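Local atomic coordinates of ABC transporter substrate-binding protein-branched chain amino acid transport (Streptococcus pneumoniae, PDB entry 4GNR), a protein that binds isoleucine and probably delivers branched-chain amino acids to an ABC transporter as its extracellular substrate-binding component. Residues A242-G253 and T334-V345; A284-N295 and F316-F325. All coordinates share one frame; numbering follows the deposited sequence.

Interaction 1. Residues A242-G253 and T334-V345; sequences AEKASNIYFISG and TAYMMTMNNGKV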
loop_
_atom_site.group_PDB
_atom_site.type_symbol
_atom_site.label_atom_id
_atom_site.label_comp_id
_atom_site.label_asym_id
_atom_site.label_seq_id
_atom_site.Cartn_x
_atom_site.Cartn_y
_atom_site.Cartn_z
ATOM N N ALA A 242 -4.937 0.424 -20.926
ATOM C CA ALA A 242 -4.117 -0.793 -21.114
ATOM C C ALA A 242 -3.107 -0.653 -22.243
ATOM O O ALA A 242 -1.966 -1.058 -22.140
ATOM C CB ALA A 242 -4.987 -2.013 -21.326
ATOM N N GLU A 243 -3.492 0.042 -23.304
ATOM C CA GLU A 243 -2.595 0.258 -24.452
ATOM C C GLU A 243 -1.257 0.908 -24.055
ATOM O O GLU A 243 -0.164 0.389 -24.332
ATOM C CB GLU A 243 -3.279 1.162 -25.487
ATOM C CG GLU A 243 -2.432 1.454 -26.712
ATOM C CD GLU A 243 -3.095 2.436 -27.657
ATOM O OE1 GLU A 243 -4.070 3.107 -27.248
ATOM O OE2 GLU A 243 -2.622 2.555 -28.805
ATOM N N LYS A 244 -1.363 2.047 -23.384
ATOM C CA LYS A 244 -0.190 2.821 -22.951
ATOM C C LYS A 244 0.513 2.286 -21.722
ATOM O O LYS A 244 1.614 2.739 -21.360
ATOM C CB LYS A 244 -0.598 4.260 -22.736
ATOM C CG LYS A 244 -1.006 4.897 -24.051
ATOM C CD LYS A 244 -1.491 6.304 -23.858
ATOM C CE LYS A 244 -1.711 7.048 -25.163
ATOM N NZ LYS A 244 -2.681 6.436 -26.099
ATOM N N ALA A 245 -0.127 1.330 -21.060
ATOM C CA ALA A 245 0.499 0.759 -19.861
ATOM C C ALA A 245 1.526 -0.329 -20.229
ATOM O O ALA A 245 1.407 -1.509 -19.863
ATOM C CB ALA A 245 -0.572 0.262 -18.903
ATOM N N SER A 246 2.546 0.128 -20.952
ATOM C CA SER A 246 3.649 -0.717 -21.407
ATOM C C SER A 246 4.958 -0.093 -20.978
ATOM O O SER A 246 5.055 1.113 -20.785
ATOM C CB SER A 246 3.605 -0.968 -22.908
ATOM O OG SER A 246 2.438 -1.718 -23.214
ATOM N N ASN A 247 5.949 -0.939 -20.788
ATOM C CA ASN A 247 7.268 -0.527 -20.307
ATOM C C ASN A 247 7.101 0.190 -18.934
ATOM O O ASN A 247 7.704 1.222 -18.658
ATOM C CB ASN A 247 7.968 0.332 -21.341
ATOM C CG ASN A 247 9.447 0.027 -21.454
ATOM O OD1 ASN A 247 9.928 -0.974 -20.911
ATOM N ND2 ASN A 247 10.166 0.837 -22.227
ATOM N N ILE A 248 6.246 -0.403 -18.108
ATOM C CA ILE A 248 5.949 0.068 -16.754
ATOM C C ILE A 248 6.552 -0.927 -15.750
ATOM O O ILE A 248 6.446 -2.139 -15.925
ATOM C CB ILE A 248 4.426 0.190 -16.484
ATOM C CG1 ILE A 248 3.702 1.012 -17.546
ATOM C CG2 ILE A 248 4.151 0.722 -15.092
ATOM C CD1 ILE A 248 4.191 2.418 -17.736
ATOM N N TYR A 249 7.185 -0.396 -14.715
ATOM C CA TYR A 249 7.793 -1.206 -13.660
ATOM C C TYR A 249 7.376 -0.614 -12.334
ATOM O O TYR A 249 7.374 0.608 -12.202
ATOM C CB TYR A 249 9.318 -1.186 -13.773
ATOM C CG TYR A 249 9.802 -1.737 -15.094
ATOM C CD1 TYR A 249 9.851 -0.920 -16.223
ATOM C CD2 TYR A 249 10.189 -3.059 -15.219
ATOM C CE1 TYR A 249 10.244 -1.408 -17.455
ATOM C CE2 TYR A 249 10.614 -3.566 -16.437
ATOM C CZ TYR A 249 10.643 -2.736 -17.555
ATOM O OH TYR A 249 11.056 -3.225 -18.785
ATOM N N PHE A 250 7.023 -1.440 -11.358
ATOM C CA PHE A 250 6.659 -0.881 -10.046
ATOM C C PHE A 250 6.802 -1.911 -8.933
ATOM O O PHE A 250 6.742 -3.125 -9.139
ATOM C CB PHE A 250 5.223 -0.290 -10.032
ATOM C CG PHE A 250 4.148 -1.265 -10.442
ATOM C CD1 PHE A 250 3.785 -1.382 -11.774
ATOM C CD2 PHE A 250 3.477 -2.048 -9.509
ATOM C CE1 PHE A 250 2.802 -2.258 -12.166
ATOM C CE2 PHE A 250 2.491 -2.932 -9.902
ATOM C CZ PHE A 250 2.155 -3.038 -11.235
ATOM N N ILE A 251 6.959 -1.385 -7.724
ATOM C CA ILE A 251 7.099 -2.204 -6.543
ATOM C C ILE A 251 5.760 -2.738 -6.061
ATOM O O ILE A 251 4.754 -2.019 -6.037
ATOM C CB ILE A 251 7.740 -1.388 -5.394
ATOM C CG1 ILE A 251 9.153 -0.997 -5.804
ATOM C CG2 ILE A 251 7.739 -2.180 -4.089
ATOM C CD1 ILE A 251 9.918 -0.239 -4.781
ATOM N N SER A 252 5.759 -4.013 -5.665
ATOM C CA SER A 252 4.583 -4.637 -5.089
ATOM C C SER A 252 5.008 -5.524 -3.925
ATOM O O SER A 252 6.123 -5.998 -3.841
ATOM C CB SER A 252 3.823 -5.466 -6.110
ATOM O OG SER A 252 2.645 -5.989 -5.549
ATOM N N GLY A 253 4.065 -5.824 -3.050
ATOM C CA GLY A 253 4.294 -6.717 -1.912
ATOM C C GLY A 253 3.582 -8.043 -2.041
ATOM O O GLY A 253 3.520 -8.779 -1.077
ATOM N N THR A 334 8.728 -9.068 1.975
ATOM C CA THR A 334 9.245 -9.346 0.637
ATOM C C THR A 334 8.671 -8.302 -0.330
ATOM O O THR A 334 7.494 -7.919 -0.264
ATOM C CB THR A 334 8.831 -10.733 0.182
ATOM O OG1 THR A 334 9.400 -11.680 1.094
ATOM C CG2 THR A 334 9.277 -11.036 -1.247
ATOM N N ALA A 335 9.521 -7.849 -1.236
ATOM C CA ALA A 335 9.130 -6.908 -2.274
ATOM C C ALA A 335 9.473 -7.505 -3.635
ATOM O O ALA A 335 10.421 -8.273 -3.793
ATOM C CB ALA A 335 9.824 -5.564 -2.098
ATOM N N TYR A 336 8.673 -7.108 -4.610
ATOM C CA TYR A 336 8.826 -7.495 -5.987
ATOM C C TYR A 336 8.812 -6.276 -6.882
ATOM O O TYR A 336 8.153 -5.276 -6.589
ATOM C CB TYR A 336 7.617 -8.346 -6.454
ATOM C CG TYR A 336 7.367 -9.559 -5.593
ATOM C CD1 TYR A 336 6.535 -9.475 -4.495
ATOM C CD2 TYR A 336 7.958 -10.787 -5.865
ATOM C CE1 TYR A 336 6.293 -10.550 -3.674
ATOM C CE2 TYR A 336 7.728 -11.881 -5.043
ATOM C CZ TYR A 336 6.882 -11.749 -3.951
ATOM O OH TYR A 336 6.602 -12.809 -3.111
ATOM N N MET A 337 9.601 -6.322 -7.952
ATOM C CA MET A 337 9.521 -5.310 -9.007
ATOM C C MET A 337 8.716 -6.021 -10.107
ATOM O O MET A 337 9.121 -7.079 -10.614
ATOM C CB MET A 337 10.856 -4.856 -9.541
ATOM C CG MET A 337 10.691 -3.710 -10.541
ATOM S SD MET A 337 10.094 -2.148 -9.846
ATOM C CE MET A 337 11.586 -1.552 -9.014
ATOM N N MET A 338 7.568 -5.449 -10.439
ATOM C CA MET A 338 6.657 -5.971 -11.442
ATOM C C MET A 338 6.970 -5.346 -12.799
ATOM O O MET A 338 7.240 -4.163 -12.885
ATOM C CB MET A 338 5.198 -5.603 -11.070
ATOM C CG MET A 338 4.829 -5.908 -9.634
ATOM S SD MET A 338 4.783 -7.656 -9.246
ATOM C CE MET A 338 3.025 -7.962 -9.275
ATOM N N THR A 339 6.933 -6.167 -13.847
ATOM C CA THR A 339 7.101 -5.740 -15.239
ATOM C C THR A 339 5.703 -5.814 -15.882
ATOM O O THR A 339 5.091 -6.886 -15.918
ATOM C CB THR A 339 8.020 -6.679 -16.018
ATOM O OG1 THR A 339 9.340 -6.608 -15.474
ATOM C CG2 THR A 339 8.079 -6.285 -17.515
ATOM N N MET A 340 5.233 -4.681 -16.393
ATOM C CA MET A 340 3.919 -4.576 -17.003
ATOM C C MET A 340 3.965 -4.126 -18.459
ATOM O O MET A 340 4.642 -3.157 -18.802
ATOM C CB MET A 340 3.049 -3.588 -16.187
ATOM C CG MET A 340 1.727 -3.183 -16.854
ATOM S SD MET A 340 0.712 -2.057 -15.857
ATOM C CE MET A 340 0.067 -3.182 -14.615
ATOM N N ASN A 341 3.218 -4.847 -19.293
ATOM C CA ASN A 341 3.062 -4.529 -20.720
ATOM C C ASN A 341 1.594 -4.760 -21.070
ATOM O O ASN A 341 0.986 -5.727 -20.628
ATOM C CB ASN A 341 4.010 -5.298 -21.631
ATOM C CG ASN A 341 5.411 -4.791 -21.520
ATOM O OD1 ASN A 341 5.675 -3.630 -21.824
ATOM N ND2 ASN A 341 6.330 -5.651 -21.102
ATOM N N ASN A 342 1.050 -3.845 -21.861
ATOM C CA ASN A 342 -0.351 -3.892 -22.289
ATOM C C ASN A 342 -1.290 -3.969 -21.060
ATOM O O ASN A 342 -2.359 -4.581 -21.111
ATOM C CB ASN A 342 -0.581 -5.068 -23.251
ATOM C CG ASN A 342 -1.912 -4.989 -23.991
ATOM O OD1 ASN A 342 -2.459 -3.908 -24.211
ATOM N ND2 ASN A 342 -2.399 -6.139 -24.444
ATOM N N GLY A 343 -0.868 -3.349 -19.954
ATOM C CA GLY A 343 -1.657 -3.319 -18.718
ATOM C C GLY A 343 -1.701 -4.589 -17.897
ATOM O O GLY A 343 -2.500 -4.696 -16.970
ATOM N N LYS A 344 -0.829 -5.532 -18.237
ATOM C CA LYS A 344 -0.751 -6.809 -17.535
ATOM C C LYS A 344 0.642 -7.052 -17.010
ATOM O O LYS A 344 1.641 -6.768 -17.656
ATOM C CB LYS A 344 -1.102 -7.963 -18.467
ATOM C CG LYS A 344 -2.471 -7.835 -19.089
ATOM C CD LYS A 344 -2.714 -8.943 -20.099
ATOM C CE LYS A 344 -4.059 -8.793 -20.799
ATOM N NZ LYS A 344 -4.262 -9.858 -21.828
ATOM N N VAL A 345 0.694 -7.614 -15.813
ATOM C CA VAL A 345 1.974 -7.968 -15.192
ATOM C C VAL A 345 2.448 -9.262 -15.862
ATOM O O VAL A 345 1.784 -10.303 -15.791
ATOM C CB VAL A 345 1.897 -8.091 -13.667
ATOM C CG1 VAL A 345 3.198 -8.637 -13.097
ATOM C CG2 VAL A 345 1.572 -6.733 -13.055
HETATM O O HOH W 1 8.986 -4.543 -20.570
HETATM O O HOH W 2 5.084 -7.715 1.128
#

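Interaction 2. Residues A284-N295 and F316-F325; sequences ALAYDSVHLVAN and FEGVTGQTSF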
loop_
_atom_site.group_PDB
_atom_site.type_symbol
_atom_site.label_atom_id
_atom_site.label_comp_id
_atom_site.label_asym_id
_atom_site.label_seq_id
_atom_site.Cartn_x
_atom_site.Cartn_y
_atom_site.Cartn_z
ATOM N N ALA A 284 -4.380 -8.164 -0.355
ATOM C CA ALA A 284 -3.598 -9.220 0.287
ATOM C C ALA A 284 -3.062 -8.755 1.656
ATOM O O ALA A 284 -3.160 -9.474 2.649
ATOM C CB ALA A 284 -2.457 -9.634 -0.638
ATOM N N LEU A 285 -2.484 -7.552 1.706
ATOM C CA LEU A 285 -1.974 -7.024 2.974
ATOM C C LEU A 285 -3.093 -6.870 4.000
ATOM O O LEU A 285 -2.895 -7.178 5.172
ATOM C CB LEU A 285 -1.268 -5.678 2.771
ATOM C CG LEU A 285 0.124 -5.758 2.125
ATOM C CD1 LEU A 285 0.546 -4.391 1.614
ATOM C CD2 LEU A 285 1.177 -6.308 3.097
ATOM N N ALA A 286 -4.268 -6.398 3.572
ATOM C CA ALA A 286 -5.386 -6.184 4.502
ATOM C C ALA A 286 -5.926 -7.513 5.053
ATOM O O ALA A 286 -6.304 -7.606 6.224
ATOM C CB ALA A 286 -6.478 -5.386 3.842
ATOM N N TYR A 287 -5.972 -8.530 4.193
ATOM C CA TYR A 287 -6.388 -9.879 4.596
ATOM C C TYR A 287 -5.454 -10.361 5.722
ATOM O O TYR A 287 -5.901 -10.865 6.766
ATOM C CB TYR A 287 -6.356 -10.778 3.370
ATOM C CG TYR A 287 -6.784 -12.203 3.579
ATOM C CD1 TYR A 287 -5.866 -13.173 3.935
ATOM C CD2 TYR A 287 -8.101 -12.600 3.350
ATOM C CE1 TYR A 287 -6.244 -14.511 4.059
ATOM C CE2 TYR A 287 -8.492 -13.935 3.465
ATOM C CZ TYR A 287 -7.555 -14.880 3.814
ATOM O OH TYR A 287 -7.868 -16.210 3.906
ATOM N N ASP A 288 -4.144 -10.217 5.525
ATOM C CA ASP A 288 -3.182 -10.586 6.561
ATOM C C ASP A 288 -3.364 -9.746 7.832
ATOM O O ASP A 288 -3.246 -10.287 8.934
ATOM C CB ASP A 288 -1.741 -10.496 6.069
ATOM C CG ASP A 288 -1.292 -11.710 5.268
ATOM O OD1 ASP A 288 -2.042 -12.698 5.154
ATOM O OD2 ASP A 288 -0.121 -11.664 4.805
ATOM N N SER A 289 -3.621 -8.445 7.703
ATOM C CA SER A 289 -3.807 -7.602 8.884
ATOM C C SER A 289 -4.975 -8.100 9.739
ATOM O O SER A 289 -4.877 -8.103 10.976
ATOM C CB SER A 289 -3.987 -6.142 8.530
ATOM O OG SER A 289 -2.777 -5.482 8.173
ATOM N N VAL A 290 -6.080 -8.491 9.103
ATOM C CA VAL A 290 -7.205 -9.032 9.880
ATOM C C VAL A 290 -6.786 -10.302 10.622
ATOM O O VAL A 290 -7.114 -10.473 11.789
ATOM C CB VAL A 290 -8.445 -9.263 9.005
ATOM C CG1 VAL A 290 -9.485 -10.097 9.749
ATOM C CG2 VAL A 290 -9.015 -7.944 8.549
ATOM N N HIS A 291 -6.090 -11.221 9.941
ATOM C CA HIS A 291 -5.636 -12.437 10.622
ATOM C C HIS A 291 -4.690 -12.120 11.775
ATOM O O HIS A 291 -4.740 -12.791 12.816
ATOM C CB HIS A 291 -5.007 -13.419 9.633
ATOM C CG HIS A 291 -6.013 -14.235 8.926
ATOM N ND1 HIS A 291 -6.569 -15.334 9.536
ATOM C CD2 HIS A 291 -6.601 -14.122 7.721
ATOM C CE1 HIS A 291 -7.451 -15.885 8.729
ATOM N NE2 HIS A 291 -7.489 -15.179 7.615
ATOM N N LEU A 292 -3.806 -11.152 11.603
ATOM C CA LEU A 292 -2.895 -10.760 12.682
ATOM C C LEU A 292 -3.700 -10.304 13.912
ATOM O O LEU A 292 -3.388 -10.678 15.057
ATOM C CB LEU A 292 -1.965 -9.631 12.212
ATOM C CG LEU A 292 -0.819 -10.102 11.308
ATOM C CD1 LEU A 292 -0.243 -8.968 10.500
ATOM C CD2 LEU A 292 0.272 -10.770 12.154
ATOM N N VAL A 293 -4.705 -9.471 13.685
ATOM C CA VAL A 293 -5.568 -8.969 14.774
ATOM C C VAL A 293 -6.373 -10.113 15.396
ATOM O O VAL A 293 -6.461 -10.207 16.627
ATOM C CB VAL A 293 -6.478 -7.849 14.281
ATOM C CG1 VAL A 293 -7.553 -7.501 15.307
ATOM C CG2 VAL A 293 -5.645 -6.607 13.905
ATOM N N ALA A 294 -6.982 -10.965 14.563
ATOM C CA ALA A 294 -7.800 -12.064 15.068
ATOM C C ALA A 294 -6.961 -13.010 15.924
ATOM O O ALA A 294 -7.403 -13.454 16.984
ATOM C CB ALA A 294 -8.458 -12.779 13.915
ATOM N N ASN A 295 -5.750 -13.322 15.480
ATOM C CA ASN A 295 -4.886 -14.180 16.255
ATOM C C ASN A 295 -4.540 -13.509 17.594
ATOM O O ASN A 295 -4.530 -14.166 18.636
ATOM C CB ASN A 295 -3.615 -14.522 15.473
ATOM C CG ASN A 295 -3.859 -15.479 14.342
ATOM O OD1 ASN A 295 -4.923 -16.085 14.208
ATOM N ND2 ASN A 295 -2.866 -15.609 13.499
ATOM N N PHE A 316 4.319 -15.013 12.167
ATOM C CA PHE A 316 3.079 -15.207 11.434
ATOM C C PHE A 316 3.378 -15.496 9.976
ATOM O O PHE A 316 4.204 -14.821 9.378
ATOM C CB PHE A 316 2.257 -13.919 11.531
ATOM C CG PHE A 316 1.018 -13.884 10.666
ATOM C CD1 PHE A 316 -0.166 -14.418 11.107
ATOM C CD2 PHE A 316 1.042 -13.268 9.425
ATOM C CE1 PHE A 316 -1.288 -14.355 10.315
ATOM C CE2 PHE A 316 -0.091 -13.197 8.646
ATOM C CZ PHE A 316 -1.243 -13.741 9.079
ATOM N N GLU A 317 2.676 -16.461 9.403
ATOM C CA GLU A 317 2.787 -16.773 7.974
ATOM C C GLU A 317 1.430 -16.491 7.356
ATOM O O GLU A 317 0.420 -17.069 7.756
ATOM C CB GLU A 317 3.198 -18.205 7.749
ATOM C CG GLU A 317 4.631 -18.466 8.222
ATOM C CD GLU A 317 5.729 -17.763 7.398
ATOM O OE1 GLU A 317 5.443 -17.205 6.315
ATOM O OE2 GLU A 317 6.911 -17.822 7.813
ATOM N N GLY A 318 1.413 -15.612 6.366
ATOM C CA GLY A 318 0.192 -15.223 5.686
ATOM C C GLY A 318 0.327 -15.230 4.181
ATOM O O GLY A 318 1.254 -15.805 3.598
ATOM N N VAL A 319 -0.620 -14.555 3.562
ATOM C CA VAL A 319 -0.705 -14.426 2.119
ATOM C C VAL A 319 0.485 -13.688 1.531
ATOM O O VAL A 319 1.000 -14.048 0.458
ATOM C CB VAL A 319 -2.009 -13.668 1.754
ATOM C CG1 VAL A 319 -2.055 -13.321 0.275
ATOM C CG2 VAL A 319 -3.225 -14.488 2.178
ATOM N N THR A 320 0.965 -12.703 2.286
ATOM C CA THR A 320 2.097 -11.846 1.889
ATOM C C THR A 320 3.380 -12.294 2.599
ATOM O O THR A 320 4.255 -11.487 2.935
ATOM C CB THR A 320 1.813 -10.346 2.133
ATOM O OG1 THR A 320 1.682 -10.064 3.524
ATOM C CG2 THR A 320 0.570 -9.890 1.378
ATOM N N GLY A 321 3.514 -13.592 2.817
ATOM C CA GLY A 321 4.690 -14.124 3.474
ATOM C C GLY A 321 4.642 -13.914 4.965
ATOM O O GLY A 321 3.577 -13.850 5.588
ATOM N N GLN A 322 5.814 -13.777 5.551
ATOM C CA GLN A 322 5.871 -13.643 6.976
ATOM C C GLN A 322 5.579 -12.208 7.447
ATOM O O GLN A 322 5.801 -11.227 6.719
ATOM C CB GLN A 322 7.293 -14.012 7.483
ATOM C CG GLN A 322 7.414 -14.232 8.981
ATOM C CD GLN A 322 8.846 -14.493 9.443
ATOM O OE1 GLN A 322 9.772 -13.757 9.090
ATOM N NE2 GLN A 322 9.016 -15.478 10.314
ATOM N N THR A 323 5.032 -12.146 8.664
ATOM C CA THR A 323 4.977 -10.892 9.436
ATOM C C THR A 323 5.701 -11.201 10.756
ATOM O O THR A 323 5.335 -12.149 11.448
ATOM C CB THR A 323 3.582 -10.363 9.723
ATOM O OG1 THR A 323 3.003 -9.900 8.505
ATOM C CG2 THR A 323 3.614 -9.193 10.676
ATOM N N SER A 324 6.715 -10.398 11.071
ATOM C CA SER A 324 7.516 -10.552 12.277
ATOM C C SER A 324 7.783 -9.152 12.809
ATOM O O SER A 324 8.629 -8.425 12.274
ATOM C CB SER A 324 8.840 -11.263 11.929
ATOM O OG SER A 324 9.642 -11.478 13.070
ATOM N N PHE A 325 7.027 -8.748 13.828
ATOM C CA PHE A 325 7.162 -7.398 14.340
ATOM C C PHE A 325 8.406 -7.202 15.191
ATOM O O PHE A 325 8.757 -8.028 16.023
ATOM C CB PHE A 325 5.927 -6.923 15.134
ATOM C CG PHE A 325 4.687 -6.679 14.271
ATOM C CD1 PHE A 325 4.717 -5.713 13.281
ATOM C CD2 PHE A 325 3.507 -7.361 14.470
ATOM C CE1 PHE A 325 3.609 -5.481 12.480
ATOM C CE2 PHE A 325 2.393 -7.119 13.669
ATOM C CZ PHE A 325 2.457 -6.187 12.670
HETATM O O HOH W 3 2.187 -11.629 6.517
#

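Interaction 1. Residues A242-G253 and T334-V345
I248 to S252 pairs antiparallel with Y336 to M340, the strand axes 4.5 Å apart at 156°, with I248–M340, F250–M338 and S252–Y336 as the hydrogen-bonded pairs. Where the ladder ends, N247 and I248 both face M340 in a G1 bulge. There the side-chain amide of N341 joins in: N247 N donates to N341 OD1 at 2.9 Å, from above the carbonyl plane. The type I' turn N341–K344 is gripped by one side chain and one carbonyl: N342 N donates to S246 OG (2.9 Å) and G343 N to the backbone A245 O (2.9 Å). Glycine suits position 343, where phi is positive and A242 CB stands close to where a side chain would begin.

On one face of the sheet F250 lies among methionines. Its chi1 of 56° sets CG between the backbone N and carbonyl carbon, which swings the ring toward the neighbouring strand. M338 CB sits over a ring face, 4.0 Å from the centroid in a CH-pi contact, while M340 CE meets the edge, 3.8 Å from F250 CE1. Unbranched, flexible methionines suit such a place: M338 sends its sulfur on to S252 CB, and M340 bends at its last torsion to present its methyl. F236 and V237 of helix 234-240 also pack on M340. The other face carries Y249 beside T339, with T339 OG1 3.4 Å from Y249 CE2, and M337 SD, folded back 3.4 Å from F250 C. A water joins Y249 OH to N341 ND2.

Strand 248-252 also bonds to strand 225-227, so this pairing is the point where the sheet of a periplasmic-binding-protein lobe turns from parallel to antiparallel. Backbone bonds fix the register, methionine and aromatic packing fills the face of F250, and polar side chains secure the more open, bulged end.

Interaction 2. Residues A284-N295 and F316-F325
L292 CD2 rests over one face of the F316 ring, 3.8 Å from its centroid in a CH-pi contact, while D288 CG and the amide nitrogen of N295 lie at its edge, near the ring plane. N295 ND2 lies 3.8 Å from F316 CE1, with amide and ring planes 59° apart; H291 CB approaches obliquely. T323 CG2 lies over a face of F325, with L292 CD1 coming at that ring aslant. F316 reaches the helix because CG stands anti to its backbone N (chi1 172°), directing the ring across one helical flank. The other branch of L292, CD1, packs against T323 CG2 at 3.9 Å, so one forked side chain serves both strands of the hairpin.

The polar centre is D288, whose carboxylate accepts N-H groups of the type I turn G318–G321. OD1 accepts from V319 N at 2.8 Å through its syn lone pair. OD2 takes two donors from the same face of its plane: T320 N on the syn side and T320 OG1, 2.7 Å away, on the anti side. A water adds a further donor to D288 OD2 and ties it to G321 O and T323 OG1. Held by so many donors, the buried carboxylate is probably stabilised as an anion, the more so because K333 NZ bonds to T320 OG1. Glycine suits 318, where a side chain would meet D288 OD1, and 321, where phi is positive. Beyond the carboxylate, A284 CB touches T320 CG2, and V319 packs against the Y287 ring.

The hairpin 316-323 thus lies along helix 281-297. Helix 21-40 packs on another side of that helix, where Y287 OH bonds to E37, while I103 of strand 102-104 touches L292 and F267 of helix 262-275 covers A284 and V319.

Interaction 1 builds a sheet in one lobe, whereas interaction 2 docks a small hairpin on a helix in the other; their centres are 24 Å apart. The two are neighbours along the chain, because strand 321-323 is followed by strand 335-341, and they meet lightly where G253 O packs against T320 CB. Interaction 1 is partly buried, its hydrophobic middle giving way to an exposed turn, and repeated backbone bonds dominate it. Interaction 2 is largely buried and concentrates its polarity in one carboxylate, satisfied by N-H groups, a hydroxyl and water, with apolar packing to either end. Both approach the isoleucine site without lining it: the I251 and L285 side chains lie about 9 and 7 Å from the ligand.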